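Local coordinates for protein putative peptidase M23 (Pseudomonas aeruginosa PAO1, PDB 2HSI) that probably acts as a zinc metalloendopeptidase of the M23 family, a group that generally cleaves peptide links in bacterial cell walls, at residues H180-A189 / G257-S265; L30-V39 / R270-F280. One frame throughout, in Å; residues are numbered along the deposited sequence.

Contact 1 (H180-A189 / G257-S265). With ZN (zinc ion), chain C.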
# COMPACT_ATOMS: atom_id res chain seq x y z
N HIS A 180 7.65 -1.45 13.02
CA HIS A 180 6.89 -0.29 12.53
C HIS A 180 6.53 -0.48 11.05
O HIS A 180 7.39 -0.36 10.17
CB HIS A 180 7.68 1.01 12.76
CG HIS A 180 6.86 2.25 12.60
ND1 HIS A 180 7.18 3.24 11.69
CD2 HIS A 180 5.75 2.68 13.24
CE1 HIS A 180 6.29 4.22 11.78
NE2 HIS A 180 5.41 3.90 12.71
N SER A 181 5.26 -0.78 10.81
CA SER A 181 4.79 -1.26 9.50
C SER A 181 4.42 -0.16 8.49
O SER A 181 3.91 -0.46 7.41
CB SER A 181 3.62 -2.23 9.68
OG SER A 181 2.55 -1.61 10.38
N GLY A 182 4.69 1.10 8.85
CA GLY A 182 4.44 2.24 7.96
C GLY A 182 5.38 3.41 8.16
O GLY A 182 6.46 3.26 8.73
N LEU A 183 4.96 4.58 7.68
CA LEU A 183 5.75 5.81 7.74
C LEU A 183 5.04 6.90 8.56
O LEU A 183 3.86 7.17 8.35
CB LEU A 183 6.05 6.31 6.32
CG LEU A 183 6.74 7.66 6.09
CD1 LEU A 183 8.15 7.69 6.67
CD2 LEU A 183 6.75 7.99 4.59
N ASP A 184 5.77 7.51 9.49
CA ASP A 184 5.23 8.61 10.29
C ASP A 184 5.59 9.97 9.73
O ASP A 184 6.62 10.13 9.06
CB ASP A 184 5.70 8.53 11.74
CG ASP A 184 4.89 7.57 12.57
OD1 ASP A 184 3.98 6.91 12.02
OD2 ASP A 184 5.17 7.47 13.78
N PHE A 185 4.74 10.96 10.02
CA PHE A 185 5.01 12.35 9.71
C PHE A 185 4.83 13.19 10.97
O PHE A 185 3.87 12.98 11.73
CB PHE A 185 4.08 12.87 8.62
CG PHE A 185 4.26 12.20 7.28
CD1 PHE A 185 5.10 12.75 6.32
CD2 PHE A 185 3.58 11.02 6.98
CE1 PHE A 185 5.28 12.14 5.08
CE2 PHE A 185 3.75 10.40 5.74
CZ PHE A 185 4.60 10.96 4.79
N ALA A 186 5.76 14.11 11.20
CA ALA A 186 5.70 15.05 12.31
C ALA A 186 4.78 16.22 11.95
O ALA A 186 5.23 17.23 11.40
CB ALA A 186 7.09 15.54 12.68
N VAL A 187 3.49 16.04 12.22
CA VAL A 187 2.47 17.07 12.00
C VAL A 187 1.51 17.12 13.20
O VAL A 187 1.30 16.10 13.85
CB VAL A 187 1.66 16.85 10.67
CG1 VAL A 187 2.48 17.27 9.44
CG2 VAL A 187 1.16 15.42 10.54
N PRO A 188 0.96 18.31 13.51
CA PRO A 188 0.04 18.41 14.65
C PRO A 188 -1.34 17.81 14.37
O PRO A 188 -1.67 17.53 13.21
CB PRO A 188 -0.08 19.92 14.87
CG PRO A 188 0.15 20.51 13.52
CD PRO A 188 1.17 19.63 12.86
N ALA A 189 -2.13 17.61 15.42
CA ALA A 189 -3.53 17.19 15.31
C ALA A 189 -4.35 18.23 14.55
O ALA A 189 -4.18 19.43 14.74
CB ALA A 189 -4.13 16.95 16.69
N GLY A 257 0.00 11.12 22.06
CA GLY A 257 0.10 12.37 21.31
C GLY A 257 -0.23 12.13 19.84
O GLY A 257 -0.47 10.98 19.44
N PRO A 258 -0.23 13.21 19.02
CA PRO A 258 -0.60 13.13 17.61
C PRO A 258 0.31 12.19 16.81
O PRO A 258 1.54 12.32 16.88
CB PRO A 258 -0.45 14.58 17.12
CG PRO A 258 -0.50 15.41 18.35
CD PRO A 258 0.14 14.58 19.41
N HIS A 259 -0.30 11.26 16.10
CA HIS A 259 0.42 10.21 15.39
C HIS A 259 -0.15 10.00 13.99
O HIS A 259 -1.09 9.21 13.78
CB HIS A 259 0.44 8.92 16.24
CG HIS A 259 1.16 7.76 15.60
ND1 HIS A 259 1.01 6.47 16.05
CD2 HIS A 259 2.03 7.70 14.57
CE1 HIS A 259 1.75 5.66 15.32
NE2 HIS A 259 2.38 6.38 14.41
N MET A 260 0.42 10.72 13.03
CA MET A 260 0.13 10.55 11.62
C MET A 260 0.84 9.30 11.09
O MET A 260 2.05 9.30 10.89
CB MET A 260 0.58 11.82 10.88
CG MET A 260 0.57 11.75 9.36
SD MET A 260 -0.99 11.24 8.67
CE MET A 260 -0.43 10.63 7.07
N HIS A 261 0.09 8.22 10.91
CA HIS A 261 0.64 6.95 10.43
C HIS A 261 0.04 6.57 9.07
O HIS A 261 -1.18 6.53 8.91
CB HIS A 261 0.42 5.82 11.45
CG HIS A 261 1.04 4.51 11.06
ND1 HIS A 261 2.27 4.10 11.51
CD2 HIS A 261 0.59 3.51 10.26
CE1 HIS A 261 2.56 2.91 11.01
NE2 HIS A 261 1.55 2.54 10.24
N TRP A 262 0.92 6.26 8.13
CA TRP A 262 0.56 5.87 6.76
C TRP A 262 1.16 4.51 6.40
O TRP A 262 2.39 4.34 6.43
CB TRP A 262 1.03 6.95 5.79
CG TRP A 262 0.80 6.69 4.29
CD1 TRP A 262 -0.21 5.98 3.72
CD2 TRP A 262 1.61 7.17 3.21
NE1 TRP A 262 -0.09 6.00 2.35
CE2 TRP A 262 1.03 6.72 2.01
CE3 TRP A 262 2.78 7.95 3.15
CZ2 TRP A 262 1.57 7.01 0.76
CZ3 TRP A 262 3.33 8.23 1.89
CH2 TRP A 262 2.71 7.76 0.71
N ASN A 263 0.29 3.54 6.09
CA ASN A 263 0.71 2.25 5.53
C ASN A 263 0.48 2.22 4.04
O ASN A 263 -0.52 2.74 3.57
CB ASN A 263 -0.10 1.09 6.14
CG ASN A 263 0.26 0.83 7.59
OD1 ASN A 263 1.42 0.95 7.98
ND2 ASN A 263 -0.73 0.45 8.39
N VAL A 264 1.40 1.59 3.30
CA VAL A 264 1.19 1.27 1.89
C VAL A 264 1.33 -0.24 1.72
O VAL A 264 2.30 -0.83 2.19
CB VAL A 264 2.18 2.00 0.94
CG1 VAL A 264 2.06 1.45 -0.50
CG2 VAL A 264 1.92 3.49 0.94
N SER A 265 0.34 -0.84 1.08
CA SER A 265 0.34 -2.27 0.84
C SER A 265 0.30 -2.56 -0.66
O SER A 265 -0.32 -1.83 -1.44
CB SER A 265 -0.83 -2.92 1.57
OG SER A 265 -0.80 -4.34 1.54
ZN ZN C . 3.59 5.13 12.79
O HOH W 1 3.43 0.30 4.83
O HOH W 2 -0.15 -0.89 11.20
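His180 and Asp184 meet His259 and His261 around a single zinc ion, the metal site of this M23 domain. It sits on a pair of antiparallel strands: Leu183 and Trp262 form a hydrogen-bonded pair, with Leu183 N to Trp262 O at 2.9 Å, and the next pair, Asp184 with His261, is non-hydrogen-bonded and sends both side chains to the metal face.

Asp184 CB passes 3.8 Å from Met260 O; CG, anti to the carbonyl carbon (chi1 -82°), lies beside His259 NE2; OD1 binds the zinc at 2.0 Å, while OD2 stays 3.0 Å from the metal, so the carboxylate coordinates through one oxygen. The carboxylate and the His259 ring stand 74° apart, with OD1 at the ring's edge. His180 and His259 bind through NE2, but His261 turns its ND1 to the metal at 2.1 Å. That choice leaves His261 NE2 to donate to Asn263 OD1, 2.8 Å away and above the amide's carbonyl plane, a second-shell bond that helps fix the ring's rotation. His180 ND1 has its own partner in Pro165 O.

On the other face of the strands the side chains are apolar: Phe185 CE2 packs 3.7 Å from Trp262 CE3, and Met260 CG touches both Phe185 CB and Val187 CG2.

Three histidines and one aspartate are consistent with the zinc site of a metallopeptidase; the metal probably draws electron density from its ligands, and the outer bonds from His180 and His261 hold two rings in position for it.

Contact 2 (L30-V39 / R270-F280); sequences LLNKPVPGGV and RVDPAIFIGAF
The short, weakly bonded helix 273-277, which ends in a Schellman motif at Gly278, meets the loop that runs from helix 26-31 into strand 39-43. At the front of the helix, Asp272 is the N-cap: its OD1 accepts from Ala274 N at 3.0 Å, and its own N donates to Gly37 O at 2.9 Å, nearly in line with the carbonyl. Gly37 belongs to a type II turn, Val35 to Gly38.

Ile275 points its side chain into the loop. Its CD1 rests 3.7 Å from Gly38 CA, and its CG2, anti to the backbone N, touches Leu31 CD2 and Lys33 CG. Beside it, two methyls approach the Phe276 ring from the same side, Leu31 CD2 near CD1 and Val39 CG2 3.8 Å from CZ. Phe280 takes the lysine instead: Lys33 CB sits over the centre of the ring in a CH-pi contact, 4.2 Å from the centroid, and the bend at chi2 (-61°) keeps CD close to the ring's CD1. Lys33 NZ itself bonds to Arg29 O. A water bridges Leu30 O and Ile275 O.

Phe276 and Ile277 pack on strand 260-266 of the seven-stranded sheet, while Leu31 packs on strand 39-43 of the N-terminal six-stranded sheet.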
# COMPACT_ATOMS: atom_id res chain seq x y z
N LEU A 30 12.30 4.65 -10.05
CA LEU A 30 11.73 5.04 -8.77
C LEU A 30 11.33 3.84 -7.89
O LEU A 30 11.66 3.79 -6.70
CB LEU A 30 10.52 5.94 -8.99
CG LEU A 30 9.88 6.59 -7.76
CD1 LEU A 30 10.57 7.90 -7.42
CD2 LEU A 30 8.41 6.82 -8.02
N LEU A 31 10.64 2.88 -8.48
CA LEU A 31 9.98 1.83 -7.70
C LEU A 31 10.77 0.55 -7.53
O LEU A 31 10.49 -0.20 -6.61
CB LEU A 31 8.59 1.52 -8.27
CG LEU A 31 7.58 2.68 -8.18
CD1 LEU A 31 6.20 2.21 -8.61
CD2 LEU A 31 7.53 3.32 -6.77
N ASN A 32 11.74 0.28 -8.40
CA ASN A 32 12.53 -0.95 -8.26
C ASN A 32 13.55 -0.85 -7.12
O ASN A 32 14.71 -0.49 -7.33
CB ASN A 32 13.22 -1.34 -9.57
CG ASN A 32 13.69 -2.78 -9.58
OD1 ASN A 32 12.96 -3.69 -9.17
ND2 ASN A 32 14.91 -3.00 -10.07
N LYS A 33 13.09 -1.15 -5.91
CA LYS A 33 13.93 -1.23 -4.72
C LYS A 33 13.73 -2.61 -4.09
O LYS A 33 13.03 -2.73 -3.06
CB LYS A 33 13.57 -0.13 -3.71
CG LYS A 33 13.48 1.30 -4.26
CD LYS A 33 14.81 1.80 -4.85
CE LYS A 33 14.69 3.26 -5.25
NZ LYS A 33 15.57 3.63 -6.39
N PRO A 34 14.28 -3.67 -4.73
CA PRO A 34 13.94 -5.01 -4.24
C PRO A 34 14.76 -5.44 -3.02
O PRO A 34 15.81 -6.06 -3.15
CB PRO A 34 14.20 -5.91 -5.46
CG PRO A 34 15.17 -5.16 -6.32
CD PRO A 34 15.20 -3.72 -5.88
N VAL A 35 14.24 -5.09 -1.84
CA VAL A 35 14.80 -5.46 -0.54
C VAL A 35 13.60 -5.92 0.33
O VAL A 35 12.46 -5.72 -0.08
CB VAL A 35 15.56 -4.25 0.12
CG1 VAL A 35 16.78 -3.83 -0.71
CG2 VAL A 35 14.63 -3.07 0.36
N PRO A 36 13.84 -6.57 1.50
CA PRO A 36 12.66 -6.87 2.34
C PRO A 36 11.97 -5.57 2.80
O PRO A 36 12.65 -4.61 3.15
CB PRO A 36 13.26 -7.63 3.53
CG PRO A 36 14.61 -8.12 3.02
CD PRO A 36 15.08 -7.05 2.12
N GLY A 37 10.64 -5.54 2.76
CA GLY A 37 9.91 -4.28 3.00
C GLY A 37 9.87 -3.35 1.80
O GLY A 37 9.32 -2.25 1.87
N GLY A 38 10.46 -3.80 0.68
CA GLY A 38 10.61 -2.98 -0.51
C GLY A 38 9.72 -3.41 -1.68
O GLY A 38 8.70 -4.06 -1.48
N VAL A 39 10.12 -3.02 -2.89
CA VAL A 39 9.32 -3.22 -4.10
C VAL A 39 10.19 -3.77 -5.26
O VAL A 39 11.29 -3.27 -5.51
CB VAL A 39 8.63 -1.89 -4.55
CG1 VAL A 39 7.84 -2.07 -5.86
CG2 VAL A 39 7.71 -1.33 -3.46
N ARG A 270 2.91 -5.11 3.42
CA ARG A 270 3.23 -3.74 3.82
C ARG A 270 4.65 -3.39 3.41
O ARG A 270 5.61 -4.10 3.74
CB ARG A 270 3.04 -3.48 5.32
CG ARG A 270 1.66 -2.93 5.71
CD ARG A 270 0.73 -4.05 6.13
NE ARG A 270 0.06 -4.62 4.98
CZ ARG A 270 -0.38 -5.87 4.89
NH1 ARG A 270 -0.24 -6.74 5.88
NH2 ARG A 270 -0.97 -6.25 3.78
N VAL A 271 4.76 -2.29 2.67
CA VAL A 271 6.03 -1.85 2.14
C VAL A 271 6.30 -0.41 2.54
O VAL A 271 5.42 0.28 3.05
CB VAL A 271 6.12 -2.05 0.59
CG1 VAL A 271 5.99 -3.54 0.23
CG2 VAL A 271 5.09 -1.19 -0.15
N ASP A 272 7.54 0.02 2.32
CA ASP A 272 8.02 1.34 2.72
C ASP A 272 7.39 2.44 1.87
O ASP A 272 7.70 2.57 0.68
CB ASP A 272 9.55 1.37 2.60
CG ASP A 272 10.17 2.65 3.14
OD1 ASP A 272 9.46 3.55 3.64
OD2 ASP A 272 11.41 2.75 3.08
N PRO A 273 6.51 3.26 2.49
CA PRO A 273 5.86 4.33 1.75
C PRO A 273 6.83 5.37 1.19
O PRO A 273 6.49 6.04 0.22
CB PRO A 273 4.94 4.96 2.81
CG PRO A 273 4.70 3.85 3.78
CD PRO A 273 6.06 3.24 3.89
N ALA A 274 8.03 5.48 1.77
CA ALA A 274 9.06 6.41 1.30
C ALA A 274 9.52 6.13 -0.14
O ALA A 274 9.89 7.05 -0.85
CB ALA A 274 10.26 6.44 2.26
N ILE A 275 9.48 4.86 -0.55
CA ILE A 275 9.80 4.46 -1.93
C ILE A 275 8.92 5.21 -2.95
O ILE A 275 9.41 5.76 -3.94
CB ILE A 275 9.64 2.91 -2.10
CG1 ILE A 275 10.68 2.18 -1.24
CG2 ILE A 275 9.73 2.47 -3.59
CD1 ILE A 275 10.45 0.69 -1.14
N PHE A 276 7.63 5.29 -2.63
CA PHE A 276 6.62 5.87 -3.52
C PHE A 276 6.65 7.40 -3.59
O PHE A 276 6.14 7.98 -4.54
CB PHE A 276 5.23 5.38 -3.10
CG PHE A 276 5.08 3.90 -3.18
CD1 PHE A 276 4.63 3.30 -4.36
CD2 PHE A 276 5.42 3.09 -2.10
CE1 PHE A 276 4.50 1.93 -4.45
CE2 PHE A 276 5.30 1.71 -2.20
CZ PHE A 276 4.84 1.13 -3.37
N ILE A 277 7.21 8.04 -2.57
CA ILE A 277 7.31 9.51 -2.56
C ILE A 277 8.71 9.98 -2.99
O ILE A 277 8.96 11.18 -3.10
CB ILE A 277 6.86 10.13 -1.19
CG1 ILE A 277 7.78 9.68 -0.05
CG2 ILE A 277 5.38 9.79 -0.89
CD1 ILE A 277 7.45 10.29 1.31
N GLY A 278 9.59 9.02 -3.26
CA GLY A 278 10.97 9.30 -3.68
C GLY A 278 11.97 9.52 -2.55
O GLY A 278 12.96 10.24 -2.73
N ALA A 279 11.74 8.87 -1.41
CA ALA A 279 12.54 9.11 -0.20
C ALA A 279 13.23 7.86 0.40
O ALA A 279 13.54 7.83 1.59
CB ALA A 279 11.70 9.82 0.86
N PHE A 280 13.45 6.84 -0.43
CA PHE A 280 14.25 5.66 -0.08
C PHE A 280 15.72 6.04 -0.36
O PHE A 280 16.00 6.44 -1.49
CB PHE A 280 13.79 4.47 -0.95
CG PHE A 280 14.53 3.18 -0.71
CD1 PHE A 280 15.70 2.88 -1.42
CD2 PHE A 280 14.05 2.24 0.19
CE1 PHE A 280 16.38 1.68 -1.21
CE2 PHE A 280 14.72 1.04 0.40
CZ PHE A 280 15.89 0.76 -0.30
O HOH W 3 12.03 5.34 -4.68

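The centres of contacts 1 and 2 lie about 16 Å apart. Along the chain both segments of contact 1 fall between the two segments of contact 2: the first of these, 30-39, comes from the N-terminal part and the second, 270-280, follows straight after strand 260-266. Strands 260-266 and 269-271 are neighbours in one antiparallel sheet, probably joined by a hydrogen bond from Val271 N to Val264 O, and Ser265 OG meets Arg270 NH2. Packing continues the link, with Pro273 CG on Trp262 O and Phe276 on Val264. The strand that carries the zinc ligand His261 is thus connected by packing, through strand 269-271, helix 273-277 and the 30-39 loop, to the N-terminal six-stranded sheet.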